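Local atomic coordinates of glycoside hydrolase family 16 protein (Bacteroides ovatus, PDB entry 7KR6), a protein that probably hydrolyses internal glycosidic bonds of mixed-linkage beta-glucans, acting as a family 16 endo-glucanase. Residues Asp160-Val165 and Ala188-Asp193; Asn195-Ser200 and Ser211-Lys216; Met150-Gly155 and Gly242-Ile247; Ala114-Pro119 and Val262-Asp267. The protein carries 1 engineered substitution. All coordinates share one frame; numbering follows the deposited sequence.

Contact 1: residues Asp160-Val165 and Ala188-Asp193; sequences DSEKQV and ANSLQD
E162, whose backbone N closes an Asx turn with D160, meets the ST turn of S190 where two loops of the family 16 beta-jelly roll run together; E162 and K163 on one side grip S190, L191 and A188 on the other. The 160-165 loop leads into strand 164-171; the 188-193 loop follows strand 179-186. The backbone link is the bond from L191 N to E162 O, 2.9 Å long and nearly straight at 170°. Next to it the S190 hydroxyl serves twice: OG donates to E162 OE1 at 2.7 Å, on the anti side of that oxygen and tilted from the carboxylate plane, and it accepts from Q192 N at 2.9 Å to close the ST turn. With OG anti to the S190 backbone N (chi1 170°), the hydroxyl lies between the carboxylate and Q192 N. The other E162 oxygen, OE2, forms a salt bridge with K120, so both ends of the carboxylate are held. Q192 lies obliquely over E162; its NE2 bonds to T121, while its OE1 accepts from a water that also contacts S161 OG. K163 runs extended alongside the opposing backbone until NZ donates to A188 O at 3.2 Å. On the buried side, against M150, V165 and L191 cross at about a right angle, and V165 CG2 presses on L191 CD1 at a tight 3.5 Å.

Contact 2: residues Asn195-Ser200 and Ser211-Lys216; sequences NYHTYS and SIDNVK
H197 meets D213 through its ring edge: ND1 donates to D213 OD2 at 2.7 Å and 170°, within the imidazole plane and onto the syn lone pair of the oxygen. The ring and carboxylate planes are nevertheless twisted 39° apart. Since NE2 bonds to D193, the imidazole is fixed in rotation between two carboxylates, which would probably favour its charged form. T198 follows and uses the same aspartate, its backbone N donating to D213 OD1 at 2.9 Å, on the syn side but tilted from the carboxylate plane. D213 thus spends one oxygen on a side chain and the other on the backbone, while its own N returns a 2.8 Å bond to T198 O in the plane of that carbonyl. These bonds sit at the open end of the beta hairpin of strands 197-203 and 207-212, away from its own turn, where the chain reverses again through a type I' turn from I212 to V215, with D213 and N214 both at positive phi, to start strand 215-221. At Y199 the partner is I212, an antiparallel non-hydrogen-bonded pair. The tyrosine ring and the isoleucine cross at a slant, Y199 CE1 coming 3.8 Å from I212 CG2; L191, L118 and I116 also pack against the Y199 side chain. S200 pairs with S211 through two reciprocal backbone bonds, S200 N to S211 O and S211 N to S200 O, each 2.9 Å. S200 OG bonds to E113 and accepts from a water at 2.8 Å, and the same water donates to T198 O and accepts from N214 N.

Contact 3: residues Met150-Gly155 and Gly242-Ile247; sequences MGEQSG and GAFTGI
Carbon-to-ring contact comes first: E152 lays its CB over one face of the F244 ring, 3.9 Å from the centroid and displaced toward the rim, a CH-pi contact. The ring edge faces M150 O, which lies near the ring plane, 3.7 Å from F244 CE2. With CG anti to the F244 backbone N (chi1 178°), the phenyl extends across the 151-152 backbone, and it also stacks on W126, a residue of the glycan pocket. The 242-247 loop lies near the glycan cleft of the jelly roll, with 150-155 packed against it, F244 coming from the 3-10 turn 243-245; its side chain is about 6 Å from the bound fluoroglucose, consistent with a second-shell position. Of conventional hydrogen bonds, Q153 N donates to F244 O at 2.9 Å and 159°, on a lone pair in the carbonyl plane. A water donates to both F244 O and E152 OE1, bridging the loops a second time. Weaker CA-H...O contacts run along the seam, from T245 CA to G151 O at 3.5 Å and from Q153 CA to T245 O at 3.4 Å. Within the 242-247 loop, T245 OG1 donates to G242 O at 2.7 Å and accepts from I247 N, forming an ST turn.

Contact 4: residues Ala114-Pro119 and Val262-Asp267; sequences ASIKLP and VNMYID
The Y265 ring is approached obliquely by the K117 side chain, whose CE lies 3.5 Å from Y265 CD2. At the far end of the ring, Y265 OH accepts from N263 ND2 at 2.9 Å, in the amide plane and almost straight at 173°; N263 OD1 bonds to T86, so both ends of the amide are engaged. The P119 ring sets CD 3.5 Å from N263 O. These groups decorate neighbouring antiparallel strands of the jelly-roll sandwich, 112-117 and 261-271, whose segments run at 154° to each other. K117 and Y265 form a hydrogen-bonded pair, with K117 N to Y265 O at 2.9 Å and Y265 N to K117 O at 3.0 Å, and D267 N donates to S115 O. The K117 chain runs beside the ring, then bends at chi3 (107°), and NZ makes a salt bridge with D77. A water also joins S115 OG and D267 OD2. On the other face I116 and I266, a non-hydrogen-bonded pair, lie side by side with their CG1 atoms 4.1 Å apart. M264 extends beside L118, its CG 4.1 Å from L118 CD2, and its CE meets I116 CG2. F236 and L238 of strand 232-240 cover this side. The chemistry thus divides by face: apolar groups turn into the sandwich, while bonded polar ends and the tyrosine lie on the partly exposed side.

Along the chain, contact 1 closes before contact 2 opens, both lie within the loop closed by contact 3, and contact 4 encloses all three. Contacts 2 and 4 share a sheet: strands 197-203 and 112-117 are antiparallel neighbours, and their contact centres are about 13 Å apart. Contact 1 touches each of the others, through L191 to contact 2, Q164 to contact 3 and Q192 to contact 4, with centres 12 to 14 Å away. Contacts 2 and 3, about 21 Å apart between centres, do not touch. Sequence-distant strands and loops are thus tied together from the sheet of contact 4 to the glycan cleft beside contact 3.

Contact 1: residues Asp160-Val165 and Ala188-Asp193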
loop_
_atom_site.group_PDB
_atom_site.type_symbol
_atom_site.label_atom_id
_atom_site.label_comp_id
_atom_site.label_asym_id
_atom_site.label_seq_id
_atom_site.Cartn_x
_atom_site.Cartn_y
_atom_site.Cartn_z
ATOM N N ASP A 160 -4.596 -6.556 13.685
ATOM C CA ASP A 160 -4.240 -6.307 15.099
ATOM C C ASP A 160 -3.311 -5.102 15.106
ATOM O O ASP A 160 -2.122 -5.268 14.736
ATOM C CB ASP A 160 -3.626 -7.573 15.694
ATOM C CG ASP A 160 -3.204 -7.459 17.145
ATOM O OD1 ASP A 160 -3.086 -6.321 17.671
ATOM O OD2 ASP A 160 -3.023 -8.526 17.765
ATOM N N SER A 161 -3.808 -3.959 15.554
ATOM C CA SER A 161 -3.024 -2.698 15.592
ATOM C C SER A 161 -1.750 -2.831 16.424
ATOM O O SER A 161 -0.807 -2.044 16.162
ATOM C CB SER A 161 -3.854 -1.559 16.042
ATOM O OG SER A 161 -4.321 -1.759 17.369
ATOM N N GLU A 162 -1.654 -3.778 17.370
ATOM C CA GLU A 162 -0.453 -3.896 18.225
ATOM C C GLU A 162 0.630 -4.707 17.511
ATOM O O GLU A 162 1.783 -4.666 17.987
ATOM C CB GLU A 162 -0.772 -4.509 19.593
ATOM C CG GLU A 162 -1.644 -3.590 20.418
ATOM C CD GLU A 162 -1.791 -4.025 21.866
ATOM O OE1 GLU A 162 -0.983 -4.863 22.335
ATOM O OE2 GLU A 162 -2.665 -3.463 22.536
ATOM N N LYS A 163 0.279 -5.456 16.480
ATOM C CA LYS A 163 1.205 -6.381 15.803
ATOM C C LYS A 163 1.495 -5.954 14.366
ATOM O O LYS A 163 2.502 -6.447 13.820
ATOM C CB LYS A 163 0.676 -7.809 15.811
ATOM C CG LYS A 163 0.547 -8.382 17.212
ATOM C CD LYS A 163 0.295 -9.854 17.232
ATOM C CE LYS A 163 -0.202 -10.335 18.583
ATOM N NZ LYS A 163 -0.570 -11.771 18.477
ATOM N N GLN A 164 0.677 -5.105 13.758
ATOM C CA GLN A 164 0.752 -4.866 12.297
ATOM C C GLN A 164 1.807 -3.806 11.990
ATOM O O GLN A 164 1.635 -2.618 12.368
ATOM C CB GLN A 164 -0.594 -4.468 11.719
ATOM C CG GLN A 164 -0.491 -4.412 10.216
ATOM C CD GLN A 164 -1.769 -3.920 9.606
ATOM O OE1 GLN A 164 -2.794 -4.598 9.690
ATOM N NE2 GLN A 164 -1.695 -2.726 9.063
ATOM N N VAL A 165 2.835 -4.226 11.264
ATOM C CA VAL A 165 3.940 -3.334 10.884
ATOM C C VAL A 165 3.887 -3.113 9.380
ATOM O O VAL A 165 3.642 -4.059 8.617
ATOM C CB VAL A 165 5.296 -3.917 11.286
ATOM C CG1 VAL A 165 6.420 -3.031 10.806
ATOM C CG2 VAL A 165 5.380 -4.115 12.786
ATOM N N ALA A 188 4.870 -11.757 15.609
ATOM C CA ALA A 188 4.264 -12.805 16.479
ATOM C C ALA A 188 3.552 -12.187 17.667
ATOM O O ALA A 188 2.490 -12.666 18.040
ATOM C CB ALA A 188 5.338 -13.766 16.947
ATOM N N ASN A 189 4.151 -11.190 18.293
ATOM C CA ASN A 189 3.681 -10.662 19.587
ATOM C C ASN A 189 3.466 -9.162 19.497
ATOM O O ASN A 189 4.051 -8.532 18.590
ATOM C CB ASN A 189 4.718 -10.951 20.679
ATOM C CG ASN A 189 5.068 -12.417 20.752
ATOM O OD1 ASN A 189 6.219 -12.817 20.501
ATOM N ND2 ASN A 189 4.073 -13.205 21.074
ATOM N N SER A 190 2.737 -8.588 20.454
ATOM C CA SER A 190 2.523 -7.121 20.527
ATOM C C SER A 190 3.872 -6.385 20.589
ATOM O O SER A 190 4.794 -6.832 21.336
ATOM C CB SER A 190 1.677 -6.741 21.708
ATOM O OG SER A 190 1.671 -5.345 21.883
ATOM N N LEU A 191 4.018 -5.330 19.779
ATOM C CA LEU A 191 5.154 -4.380 19.821
ATOM C C LEU A 191 4.782 -3.178 20.662
ATOM O O LEU A 191 5.620 -2.282 20.804
ATOM C CB LEU A 191 5.535 -3.968 18.403
ATOM C CG LEU A 191 6.042 -5.122 17.568
ATOM C CD1 LEU A 191 6.172 -4.647 16.121
ATOM C CD2 LEU A 191 7.396 -5.644 18.095
ATOM N N GLN A 192 3.594 -3.211 21.303
ATOM C CA GLN A 192 3.020 -2.042 21.984
ATOM C C GLN A 192 2.662 -2.509 23.402
ATOM O O GLN A 192 1.529 -2.299 23.828
ATOM C CB GLN A 192 1.846 -1.447 21.222
ATOM C CG GLN A 192 2.218 -0.963 19.828
ATOM C CD GLN A 192 1.026 -0.542 18.996
ATOM O OE1 GLN A 192 -0.106 -0.498 19.484
ATOM N NE2 GLN A 192 1.243 -0.319 17.708
ATOM N N ASP A 193 3.638 -3.144 24.037
ATOM C CA ASP A 193 3.451 -4.058 25.198
ATOM C C ASP A 193 4.209 -3.471 26.397
ATOM O O ASP A 193 4.462 -4.226 27.325
ATOM C CB ASP A 193 4.003 -5.449 24.893
ATOM C CG ASP A 193 5.495 -5.528 24.552
ATOM O OD1 ASP A 193 6.045 -4.502 24.106
ATOM O OD2 ASP A 193 6.082 -6.654 24.682
HETATM O O HOH W 1 -2.812 -0.464 19.181
#

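Contact 2: residues Asn195-Ser200 and Ser211-Lys216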
loop_
_atom_site.group_PDB
_atom_site.type_symbol
_atom_site.label_atom_id
_atom_site.label_comp_id
_atom_site.label_asym_id
_atom_site.label_seq_id
_atom_site.Cartn_x
_atom_site.Cartn_y
_atom_site.Cartn_z
ATOM N N ASN A 195 7.369 -2.683 26.429
ATOM C CA ASN A 195 8.792 -3.089 26.339
ATOM C C ASN A 195 9.433 -2.471 25.092
ATOM O O ASN A 195 8.706 -2.068 24.160
ATOM C CB ASN A 195 8.982 -4.597 26.307
ATOM C CG ASN A 195 8.524 -5.268 27.591
ATOM O OD1 ASN A 195 7.860 -6.292 27.532
ATOM N ND2 ASN A 195 8.867 -4.693 28.737
ATOM N N TYR A 196 10.752 -2.406 25.114
ATOM C CA TYR A 196 11.561 -1.942 23.961
ATOM C C TYR A 196 11.738 -3.114 23.019
ATOM O O TYR A 196 11.882 -4.271 23.448
ATOM C CB TYR A 196 12.902 -1.382 24.441
ATOM C CG TYR A 196 12.741 -0.056 25.132
ATOM C CD1 TYR A 196 12.312 0.034 26.454
ATOM C CD2 TYR A 196 13.013 1.125 24.476
ATOM C CE1 TYR A 196 12.162 1.267 27.075
ATOM C CE2 TYR A 196 12.765 2.369 25.057
ATOM C CZ TYR A 196 12.399 2.441 26.392
ATOM O OH TYR A 196 12.202 3.643 26.989
ATOM N N HIS A 197 11.716 -2.824 21.720
ATOM C CA HIS A 197 11.971 -3.808 20.644
ATOM C C HIS A 197 13.011 -3.231 19.678
ATOM O O HIS A 197 13.121 -2.006 19.566
ATOM C CB HIS A 197 10.668 -4.197 19.927
ATOM C CG HIS A 197 9.649 -4.786 20.847
ATOM N ND1 HIS A 197 9.551 -6.146 21.059
ATOM C CD2 HIS A 197 8.716 -4.189 21.617
ATOM C CE1 HIS A 197 8.587 -6.365 21.937
ATOM N NE2 HIS A 197 8.069 -5.183 22.322
ATOM N N THR A 198 13.781 -4.096 19.067
ATOM C CA THR A 198 14.890 -3.686 18.195
ATOM C C THR A 198 14.381 -3.735 16.753
ATOM O O THR A 198 13.893 -4.810 16.301
ATOM C CB THR A 198 16.112 -4.583 18.361
ATOM O OG1 THR A 198 16.504 -4.402 19.726
ATOM C CG2 THR A 198 17.245 -4.171 17.451
ATOM N N TYR A 199 14.523 -2.626 16.053
ATOM C CA TYR A 199 14.164 -2.477 14.627
ATOM C C TYR A 199 15.497 -2.333 13.894
ATOM O O TYR A 199 16.230 -1.416 14.237
ATOM C CB TYR A 199 13.211 -1.283 14.433
ATOM C CG TYR A 199 11.939 -1.459 15.228
ATOM C CD1 TYR A 199 10.904 -2.154 14.662
ATOM C CD2 TYR A 199 11.805 -1.030 16.543
ATOM C CE1 TYR A 199 9.739 -2.401 15.356
ATOM C CE2 TYR A 199 10.650 -1.288 17.271
ATOM C CZ TYR A 199 9.612 -1.965 16.658
ATOM O OH TYR A 199 8.434 -2.212 17.320
ATOM N N SER A 200 15.751 -3.224 12.937
ATOM C CA SER A 200 17.039 -3.296 12.204
ATOM C C SER A 200 16.800 -3.171 10.706
ATOM O O SER A 200 15.844 -3.748 10.176
ATOM C CB SER A 200 17.727 -4.579 12.514
ATOM O OG SER A 200 17.843 -4.741 13.929
ATOM N N SER A 211 14.451 -6.223 9.928
ATOM C CA SER A 211 14.256 -7.194 11.028
ATOM C C SER A 211 13.600 -6.533 12.233
ATOM O O SER A 211 13.824 -5.329 12.493
ATOM C CB SER A 211 15.569 -7.899 11.413
ATOM O OG SER A 211 16.188 -8.532 10.299
ATOM N N ILE A 212 12.873 -7.336 13.019
ATOM C CA ILE A 212 12.211 -6.887 14.250
ATOM C C ILE A 212 12.554 -7.944 15.300
ATOM O O ILE A 212 12.233 -9.123 15.080
ATOM C CB ILE A 212 10.692 -6.662 14.054
ATOM C CG1 ILE A 212 10.435 -5.639 12.942
ATOM C CG2 ILE A 212 10.035 -6.239 15.342
ATOM C CD1 ILE A 212 9.009 -5.616 12.450
ATOM N N ASP A 213 13.238 -7.494 16.331
ATOM C CA ASP A 213 13.802 -8.369 17.375
ATOM C C ASP A 213 14.563 -9.523 16.736
ATOM O O ASP A 213 14.366 -10.691 17.149
ATOM C CB ASP A 213 12.683 -8.841 18.291
ATOM C CG ASP A 213 12.110 -7.771 19.200
ATOM O OD1 ASP A 213 12.833 -6.844 19.522
ATOM O OD2 ASP A 213 10.946 -7.929 19.622
ATOM N N ASN A 214 15.356 -9.206 15.706
ATOM C CA ASN A 214 16.320 -10.113 15.039
ATOM C C ASN A 214 15.610 -11.200 14.235
ATOM O O ASN A 214 16.282 -12.104 13.716
ATOM C CB ASN A 214 17.304 -10.704 16.039
ATOM C CG ASN A 214 18.136 -9.638 16.701
ATOM O OD1 ASN A 214 18.603 -8.714 16.043
ATOM N ND2 ASN A 214 18.246 -9.725 18.011
ATOM N N VAL A 215 14.325 -11.045 13.964
ATOM C CA VAL A 215 13.610 -11.944 13.039
ATOM C C VAL A 215 13.396 -11.169 11.730
ATOM O O VAL A 215 12.730 -10.101 11.770
ATOM C CB VAL A 215 12.293 -12.453 13.652
ATOM C CG1 VAL A 215 11.544 -13.355 12.701
ATOM C CG2 VAL A 215 12.555 -13.177 14.971
ATOM N N LYS A 216 13.887 -11.691 10.630
ATOM C CA LYS A 216 13.787 -10.993 9.330
ATOM C C LYS A 216 12.300 -10.895 8.977
ATOM O O LYS A 216 11.536 -11.905 9.058
ATOM C CB LYS A 216 14.691 -11.669 8.314
ATOM C CG LYS A 216 16.167 -11.517 8.686
ATOM C CD LYS A 216 17.126 -12.081 7.699
ATOM C CE LYS A 216 18.535 -11.767 8.153
ATOM N NZ LYS A 216 19.506 -12.256 7.160
HETATM O O HOH W 2 15.875 -6.555 14.767
#

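Contact 3: residues Met150-Gly155 and Gly242-Ile247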
loop_
_atom_site.group_PDB
_atom_site.type_symbol
_atom_site.label_atom_id
_atom_site.label_comp_id
_atom_site.label_asym_id
_atom_site.label_seq_id
_atom_site.Cartn_x
_atom_site.Cartn_y
_atom_site.Cartn_z
ATOM N N MET A 150 3.903 1.903 12.450
ATOM C CA MET A 150 2.657 1.224 12.918
ATOM C C MET A 150 1.534 2.241 12.871
ATOM O O MET A 150 1.766 3.456 12.731
ATOM C CB MET A 150 2.833 0.659 14.324
ATOM C CG MET A 150 3.920 -0.372 14.374
ATOM S SD MET A 150 3.994 -1.355 15.868
ATOM C CE MET A 150 2.699 -2.544 15.507
ATOM N N GLY A 151 0.300 1.754 12.956
ATOM C CA GLY A 151 -0.856 2.671 12.987
ATOM C C GLY A 151 -1.703 2.594 11.728
ATOM O O GLY A 151 -2.642 3.402 11.598
ATOM N N GLU A 152 -1.390 1.736 10.753
ATOM C CA GLU A 152 -2.086 1.767 9.436
ATOM C C GLU A 152 -3.584 1.480 9.597
ATOM O O GLU A 152 -3.941 0.663 10.475
ATOM C CB GLU A 152 -1.445 0.769 8.478
ATOM C CG GLU A 152 -1.759 1.024 7.012
ATOM C CD GLU A 152 -2.959 0.247 6.485
ATOM O OE1 GLU A 152 -3.618 0.724 5.578
ATOM O OE2 GLU A 152 -3.283 -0.800 7.065
ATOM N N GLN A 153 -4.406 2.122 8.757
ATOM C CA GLN A 153 -5.900 1.992 8.714
ATOM C C GLN A 153 -6.328 0.517 8.873
ATOM O O GLN A 153 -7.206 0.240 9.704
ATOM C CB GLN A 153 -6.404 2.549 7.377
ATOM C CG GLN A 153 -7.909 2.485 7.167
ATOM C CD GLN A 153 -8.339 3.245 5.926
ATOM O OE1 GLN A 153 -7.618 4.073 5.400
ATOM N NE2 GLN A 153 -9.541 2.984 5.464
ATOM N N SER A 154 -5.790 -0.402 8.086
ATOM C CA SER A 154 -6.322 -1.804 8.042
ATOM C C SER A 154 -6.038 -2.536 9.362
ATOM O O SER A 154 -6.870 -3.386 9.761
ATOM C CB SER A 154 -5.789 -2.592 6.851
ATOM O OG SER A 154 -4.437 -2.962 7.078
ATOM N N GLY A 155 -4.976 -2.157 10.088
ATOM C CA GLY A 155 -4.626 -2.721 11.405
ATOM C C GLY A 155 -5.776 -2.552 12.381
ATOM O O GLY A 155 -5.973 -3.437 13.232
ATOM N N GLY A 242 -3.502 11.319 9.784
ATOM C CA GLY A 242 -2.887 11.227 8.460
ATOM C C GLY A 242 -3.540 10.131 7.639
ATOM O O GLY A 242 -4.082 9.154 8.194
ATOM N N ALA A 243 -3.379 10.213 6.328
ATOM C CA ALA A 243 -4.027 9.287 5.377
ATOM C C ALA A 243 -3.681 7.831 5.699
ATOM O O ALA A 243 -4.557 6.982 5.596
ATOM C CB ALA A 243 -3.642 9.585 3.975
ATOM N N PHE A 244 -2.434 7.559 6.085
ATOM C CA PHE A 244 -1.971 6.204 6.436
ATOM C C PHE A 244 -2.872 5.566 7.479
ATOM O O PHE A 244 -3.120 4.342 7.403
ATOM C CB PHE A 244 -0.533 6.335 6.908
ATOM C CG PHE A 244 0.107 5.063 7.367
ATOM C CD1 PHE A 244 0.633 4.171 6.444
ATOM C CD2 PHE A 244 0.243 4.825 8.709
ATOM C CE1 PHE A 244 1.296 3.026 6.878
ATOM C CE2 PHE A 244 0.932 3.705 9.138
ATOM C CZ PHE A 244 1.443 2.804 8.221
ATOM N N THR A 245 -3.338 6.362 8.432
ATOM C CA THR A 245 -4.122 5.852 9.588
ATOM C C THR A 245 -5.618 5.790 9.215
ATOM O O THR A 245 -6.373 5.141 9.961
ATOM C CB THR A 245 -3.979 6.753 10.803
ATOM O OG1 THR A 245 -4.700 7.975 10.587
ATOM C CG2 THR A 245 -2.548 7.076 11.183
ATOM N N GLY A 246 -5.982 6.428 8.119
ATOM C CA GLY A 246 -7.365 6.629 7.673
ATOM C C GLY A 246 -8.126 7.644 8.502
ATOM O O GLY A 246 -9.331 7.840 8.203
ATOM N N ILE A 247 -7.465 8.367 9.397
ATOM C CA ILE A 247 -8.090 9.417 10.228
ATOM C C ILE A 247 -7.478 10.759 9.882
ATOM O O ILE A 247 -6.262 10.963 10.208
ATOM C CB ILE A 247 -7.875 9.080 11.698
ATOM C CG1 ILE A 247 -8.612 7.797 12.064
ATOM C CG2 ILE A 247 -8.254 10.262 12.567
ATOM C CD1 ILE A 247 -8.091 7.160 13.331
HETATM O O HOH W 3 -3.426 3.115 4.761
#

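Contact 4: residues Ala114-Pro119 and Val262-Asp267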
loop_
_atom_site.group_PDB
_atom_site.type_symbol
_atom_site.label_atom_id
_atom_site.label_comp_id
_atom_site.label_asym_id
_atom_site.label_seq_id
_atom_site.Cartn_x
_atom_site.Cartn_y
_atom_site.Cartn_z
ATOM N N ALA A 114 17.709 0.424 16.012
ATOM C CA ALA A 114 17.216 1.271 17.103
ATOM C C ALA A 114 16.332 0.433 18.013
ATOM O O ALA A 114 15.624 -0.448 17.510
ATOM C CB ALA A 114 16.492 2.467 16.590
ATOM N N SER A 115 16.366 0.766 19.291
ATOM C CA SER A 115 15.541 0.144 20.352
ATOM C C SER A 115 14.434 1.131 20.723
ATOM O O SER A 115 14.729 2.281 21.168
ATOM C CB SER A 115 16.386 -0.251 21.545
ATOM O OG SER A 115 15.593 -0.793 22.589
ATOM N N ILE A 116 13.190 0.717 20.484
ATOM C CA ILE A 116 12.018 1.617 20.533
ATOM C C ILE A 116 10.911 0.954 21.342
ATOM O O ILE A 116 10.570 -0.210 21.065
ATOM C CB ILE A 116 11.526 1.962 19.113
ATOM C CG1 ILE A 116 12.656 2.515 18.241
ATOM C CG2 ILE A 116 10.374 2.935 19.161
ATOM C CD1 ILE A 116 12.254 2.757 16.795
ATOM N N LYS A 117 10.310 1.768 22.190
ATOM C CA LYS A 117 9.079 1.448 22.937
ATOM C C LYS A 117 7.978 2.322 22.358
ATOM O O LYS A 117 8.112 3.540 22.337
ATOM C CB LYS A 117 9.265 1.700 24.434
ATOM C CG LYS A 117 8.021 1.295 25.224
ATOM C CD LYS A 117 8.345 1.116 26.685
ATOM C CE LYS A 117 7.814 2.233 27.527
ATOM N NZ LYS A 117 8.388 2.165 28.894
ATOM N N LEU A 118 6.890 1.680 21.947
ATOM C CA LEU A 118 5.801 2.332 21.190
ATOM C C LEU A 118 4.577 2.400 22.093
ATOM O O LEU A 118 4.284 1.457 22.826
ATOM C CB LEU A 118 5.502 1.524 19.925
ATOM C CG LEU A 118 6.573 1.580 18.854
ATOM C CD1 LEU A 118 6.245 0.650 17.697
ATOM C CD2 LEU A 118 6.794 3.021 18.400
ATOM N N PRO A 119 3.800 3.488 21.969
ATOM C CA PRO A 119 2.481 3.594 22.586
ATOM C C PRO A 119 1.527 2.651 21.832
ATOM O O PRO A 119 1.762 2.248 20.685
ATOM C CB PRO A 119 2.067 5.041 22.318
ATOM C CG PRO A 119 2.735 5.331 21.009
ATOM C CD PRO A 119 4.057 4.593 21.046
ATOM N N VAL A 262 0.858 11.041 25.162
ATOM C CA VAL A 262 1.410 9.677 24.921
ATOM C C VAL A 262 2.848 9.842 24.411
ATOM O O VAL A 262 3.106 10.721 23.618
ATOM C CB VAL A 262 0.582 8.825 23.934
ATOM C CG1 VAL A 262 -0.868 8.690 24.400
ATOM C CG2 VAL A 262 0.629 9.366 22.525
ATOM N N ASN A 263 3.696 8.929 24.824
ATOM C CA ASN A 263 5.145 8.952 24.512
ATOM C C ASN A 263 5.555 7.802 23.605
ATOM O O ASN A 263 5.062 6.681 23.726
ATOM C CB ASN A 263 5.974 8.811 25.773
ATOM C CG ASN A 263 5.907 10.042 26.651
ATOM O OD1 ASN A 263 5.582 11.129 26.176
ATOM N ND2 ASN A 263 6.251 9.866 27.924
ATOM N N MET A 264 6.453 8.109 22.687
ATOM C CA MET A 264 7.273 7.113 21.981
ATOM C C MET A 264 8.704 7.291 22.504
ATOM O O MET A 264 9.143 8.426 22.608
ATOM C CB MET A 264 7.193 7.395 20.486
ATOM C CG MET A 264 8.193 6.696 19.637
ATOM S SD MET A 264 7.895 7.184 17.896
ATOM C CE MET A 264 9.143 6.252 17.042
ATOM N N TYR A 265 9.368 6.197 22.833
ATOM C CA TYR A 265 10.703 6.204 23.476
ATOM C C TYR A 265 11.733 5.502 22.600
ATOM O O TYR A 265 11.527 4.352 22.142
ATOM C CB TYR A 265 10.643 5.459 24.802
ATOM C CG TYR A 265 9.623 5.946 25.806
ATOM C CD1 TYR A 265 9.926 6.957 26.694
ATOM C CD2 TYR A 265 8.375 5.345 25.918
ATOM C CE1 TYR A 265 9.008 7.385 27.638
ATOM C CE2 TYR A 265 7.451 5.761 26.859
ATOM C CZ TYR A 265 7.791 6.753 27.757
ATOM O OH TYR A 265 6.875 7.173 28.684
ATOM N N ILE A 266 12.898 6.144 22.394
ATOM C CA ILE A 266 14.045 5.540 21.661
ATOM C C ILE A 266 15.226 5.480 22.647
ATOM O O ILE A 266 15.700 6.539 23.082
ATOM C CB ILE A 266 14.395 6.276 20.356
ATOM C CG1 ILE A 266 13.205 6.409 19.397
ATOM C CG2 ILE A 266 15.514 5.559 19.649
ATOM C CD1 ILE A 266 12.272 7.570 19.655
ATOM N N ASP A 267 15.607 4.270 23.007
ATOM C CA ASP A 267 16.671 4.062 24.039
ATOM C C ASP A 267 18.018 4.327 23.387
ATOM O O ASP A 267 18.925 4.873 24.072
ATOM C CB ASP A 267 16.654 2.643 24.568
ATOM C CG ASP A 267 17.505 2.412 25.808
ATOM O OD1 ASP A 267 18.052 3.414 26.316
ATOM O OD2 ASP A 267 17.586 1.260 26.242
HETATM O O HOH W 4 16.451 -0.938 25.134
#